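Local coordinates for protein cytokinin riboside 5'-monophosphate phosphoribohydrolase (Streptomyces coelicolor, PDB 5ZI9) that belongs to the SLOG clan of proteins with a Rossmann-like fold and forms an assembly of six chains, at residues 55-60 with 153-158. Sequence-based numbering, arbitrary orientation.
Sequences LRIQSE and FRYFFV
Arg56 meets Tyr155 and Arg154 with different parts of its side chain. Arg56 CB lies 3.3 Å from Tyr155 OH, at the far end of the phenol. Its guanidinium stands nearly perpendicular to that of Arg154, with the two planes 83° apart. Glu63 of a neighbouring subunit forms salt bridges with both, to Arg56 NH1 and Arg154 NH2, which probably offsets their like charges. Arg56 NE hydrogen-bonds a citrate anion, probably from the crystallisation liquor. Ile57 comes next and sits over the tyrosine ring. Ile57 CG1 lies almost on the normal through the centre of the Tyr155 ring, a CH-pi contact. With CG1 anti to the carbonyl carbon (chi1 -70°), that branch is set over the ring and CG2 packs against Val158 CG2. Arg154 CG touches the opposite face of the tyrosine, so the ring is sandwiched. The contact joins helix 50-67 to the turn between strand 149-153, at one edge of the parallel Rossmann-like sheet of this chain, and helix 156-165. Tyr155 is the N-cap residue of that helix. One turn beyond Arg56, Glu60 reaches into this turn with its CG anti to the backbone N (chi1 -170°) and the chain beyond extended. Three bonds hold its buried carboxylate. Glu60 OE1 accepts from Tyr155 N at 2.9 Å through its syn lone pair. Glu60 OE1 also lies at the edge of the Phe153 ring, 3.5 Å from Phe153 CD2. Glu60 OE2 takes two nearly straight bonds, from Arg154 N at 2.9 Å and from Arg154 NE at 2.8 Å, the latter a salt bridge. The two donors approach from opposite faces of the carboxylate plane.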
loop_
_atom_site.group_PDB
_atom_site.type_symbol
_atom_site.label_atom_id
_atom_site.label_comp_id
_atom_site.label_asym_id
_atom_site.label_seq_id
_atom_site.Cartn_x
_atom_site.Cartn_y
_atom_site.Cartn_z
ATOM N N LEU B 55 1.827 7.984 2.315
ATOM C CA LEU B 55 1.542 7.506 0.967
ATOM C C LEU B 55 2.339 8.259 -0.080
ATOM O O LEU B 55 2.700 7.703 -1.094
ATOM C CB LEU B 55 0.046 7.610 0.686
ATOM C CG LEU B 55 -0.845 6.688 1.542
ATOM C CD1 LEU B 55 -2.191 6.589 0.851
ATOM C CD2 LEU B 55 -0.297 5.277 1.772
ATOM N N ARG B 56 2.587 9.541 0.182
ATOM C CA ARG B 56 3.405 10.385 -0.674
ATOM C C ARG B 56 4.863 10.004 -0.670
ATOM O O ARG B 56 5.489 10.017 -1.704
ATOM C CB ARG B 56 3.311 11.843 -0.209
ATOM C CG ARG B 56 1.978 12.489 -0.506
ATOM C CD ARG B 56 1.793 12.645 -1.998
ATOM N NE ARG B 56 1.298 13.975 -2.294
ATOM C CZ ARG B 56 1.517 14.631 -3.417
ATOM N NH1 ARG B 56 2.235 14.105 -4.392
ATOM N NH2 ARG B 56 1.003 15.841 -3.573
ATOM N N ILE B 57 5.389 9.719 0.513
ATOM C CA ILE B 57 6.737 9.259 0.691
ATOM C C ILE B 57 6.954 7.933 -0.018
ATOM O O ILE B 57 7.956 7.758 -0.685
ATOM C CB ILE B 57 7.053 9.081 2.183
ATOM C CG1 ILE B 57 7.124 10.445 2.849
ATOM C CG2 ILE B 57 8.406 8.386 2.372
ATOM C CD1 ILE B 57 6.967 10.361 4.347
ATOM N N GLN B 58 6.020 7.005 0.170
ATOM C CA GLN B 58 6.076 5.717 -0.485
ATOM C C GLN B 58 6.065 5.875 -2.002
ATOM O O GLN B 58 6.817 5.219 -2.707
ATOM C CB GLN B 58 4.904 4.846 -0.034
ATOM C CG GLN B 58 5.009 3.363 -0.401
ATOM C CD GLN B 58 3.666 2.659 -0.447
ATOM O OE1 GLN B 58 2.625 3.268 -0.757
ATOM N NE2 GLN B 58 3.669 1.381 -0.133
ATOM N N SER B 59 5.217 6.761 -2.509
ATOM C CA SER B 59 5.202 7.053 -3.947
ATOM C C SER B 59 6.567 7.515 -4.493
ATOM O O SER B 59 7.003 7.112 -5.578
ATOM C CB SER B 59 4.166 8.116 -4.251
ATOM O OG SER B 59 2.917 7.624 -3.870
ATOM N N GLU B 60 7.225 8.373 -3.729
ATOM C CA GLU B 60 8.526 8.876 -4.124
ATOM C C GLU B 60 9.590 7.795 -4.136
ATOM O O GLU B 60 10.415 7.783 -5.022
ATOM C CB GLU B 60 8.975 10.048 -3.248
ATOM C CG GLU B 60 10.214 10.687 -3.854
ATOM C CD GLU B 60 10.451 12.103 -3.409
ATOM O OE1 GLU B 60 11.159 12.288 -2.394
ATOM O OE2 GLU B 60 9.996 13.027 -4.105
ATOM N N PHE B 153 13.971 15.056 -5.980
ATOM C CA PHE B 153 13.275 14.494 -4.824
ATOM C C PHE B 153 12.743 15.605 -3.977
ATOM O O PHE B 153 13.369 16.672 -3.880
ATOM C CB PHE B 153 14.218 13.651 -3.938
ATOM C CG PHE B 153 14.626 12.384 -4.573
ATOM C CD1 PHE B 153 15.690 12.360 -5.456
ATOM C CD2 PHE B 153 13.916 11.208 -4.316
ATOM C CE1 PHE B 153 16.062 11.181 -6.069
ATOM C CE2 PHE B 153 14.263 10.018 -4.932
ATOM C CZ PHE B 153 15.346 10.014 -5.827
ATOM N N ARG B 154 11.620 15.338 -3.318
ATOM C CA ARG B 154 11.159 16.273 -2.309
ATOM C C ARG B 154 11.351 15.831 -0.870
ATOM O O ARG B 154 11.400 16.680 0.040
ATOM C CB ARG B 154 9.771 16.824 -2.645
ATOM C CG ARG B 154 8.659 15.838 -2.676
ATOM C CD ARG B 154 7.813 15.965 -3.926
ATOM N NE ARG B 154 7.672 14.619 -4.478
ATOM C CZ ARG B 154 6.622 14.146 -5.144
ATOM N NH1 ARG B 154 6.669 12.888 -5.609
ATOM N NH2 ARG B 154 5.535 14.900 -5.364
ATOM N N TYR B 155 11.603 14.549 -0.663
ATOM C CA TYR B 155 11.979 14.068 0.654
ATOM C C TYR B 155 13.466 13.720 0.760
ATOM O O TYR B 155 13.930 12.740 0.208
ATOM C CB TYR B 155 11.129 12.876 1.041
ATOM C CG TYR B 155 9.668 13.176 0.931
ATOM C CD1 TYR B 155 9.035 13.976 1.858
ATOM C CD2 TYR B 155 8.928 12.680 -0.136
ATOM C CE1 TYR B 155 7.701 14.268 1.732
ATOM C CE2 TYR B 155 7.586 12.962 -0.269
ATOM C CZ TYR B 155 6.979 13.760 0.669
ATOM O OH TYR B 155 5.646 14.070 0.547
ATOM N N PHE B 156 14.177 14.552 1.505
ATOM C CA PHE B 156 15.581 14.399 1.876
ATOM C C PHE B 156 16.035 12.968 2.159
ATOM O O PHE B 156 17.064 12.498 1.670
ATOM C CB PHE B 156 15.797 15.239 3.134
ATOM C CG PHE B 156 17.222 15.614 3.380
ATOM C CD1 PHE B 156 17.875 16.592 2.566
ATOM C CD2 PHE B 156 17.938 15.041 4.444
ATOM C CE1 PHE B 156 19.207 16.965 2.803
ATOM C CE2 PHE B 156 19.281 15.417 4.674
ATOM C CZ PHE B 156 19.904 16.373 3.860
ATOM N N PHE B 157 15.228 12.283 2.953
ATOM C CA PHE B 157 15.551 10.983 3.505
ATOM C C PHE B 157 15.287 9.876 2.545
ATOM O O PHE B 157 15.838 8.813 2.656
ATOM C CB PHE B 157 14.796 10.824 4.793
ATOM C CG PHE B 157 15.256 11.816 5.812
ATOM C CD1 PHE B 157 16.354 11.515 6.631
ATOM C CD2 PHE B 157 14.686 13.110 5.896
ATOM C CE1 PHE B 157 16.816 12.436 7.560
ATOM C CE2 PHE B 157 15.169 14.029 6.810
ATOM C CZ PHE B 157 16.221 13.678 7.648
ATOM N N VAL B 158 14.459 10.145 1.565
ATOM C CA VAL B 158 14.333 9.247 0.443
ATOM C C VAL B 158 15.594 9.373 -0.394
ATOM O O VAL B 158 16.216 8.377 -0.713
ATOM C CB VAL B 158 13.084 9.541 -0.394
ATOM C CG1 VAL B 158 13.026 8.598 -1.570
ATOM C CG2 VAL B 158 11.839 9.340 0.469
#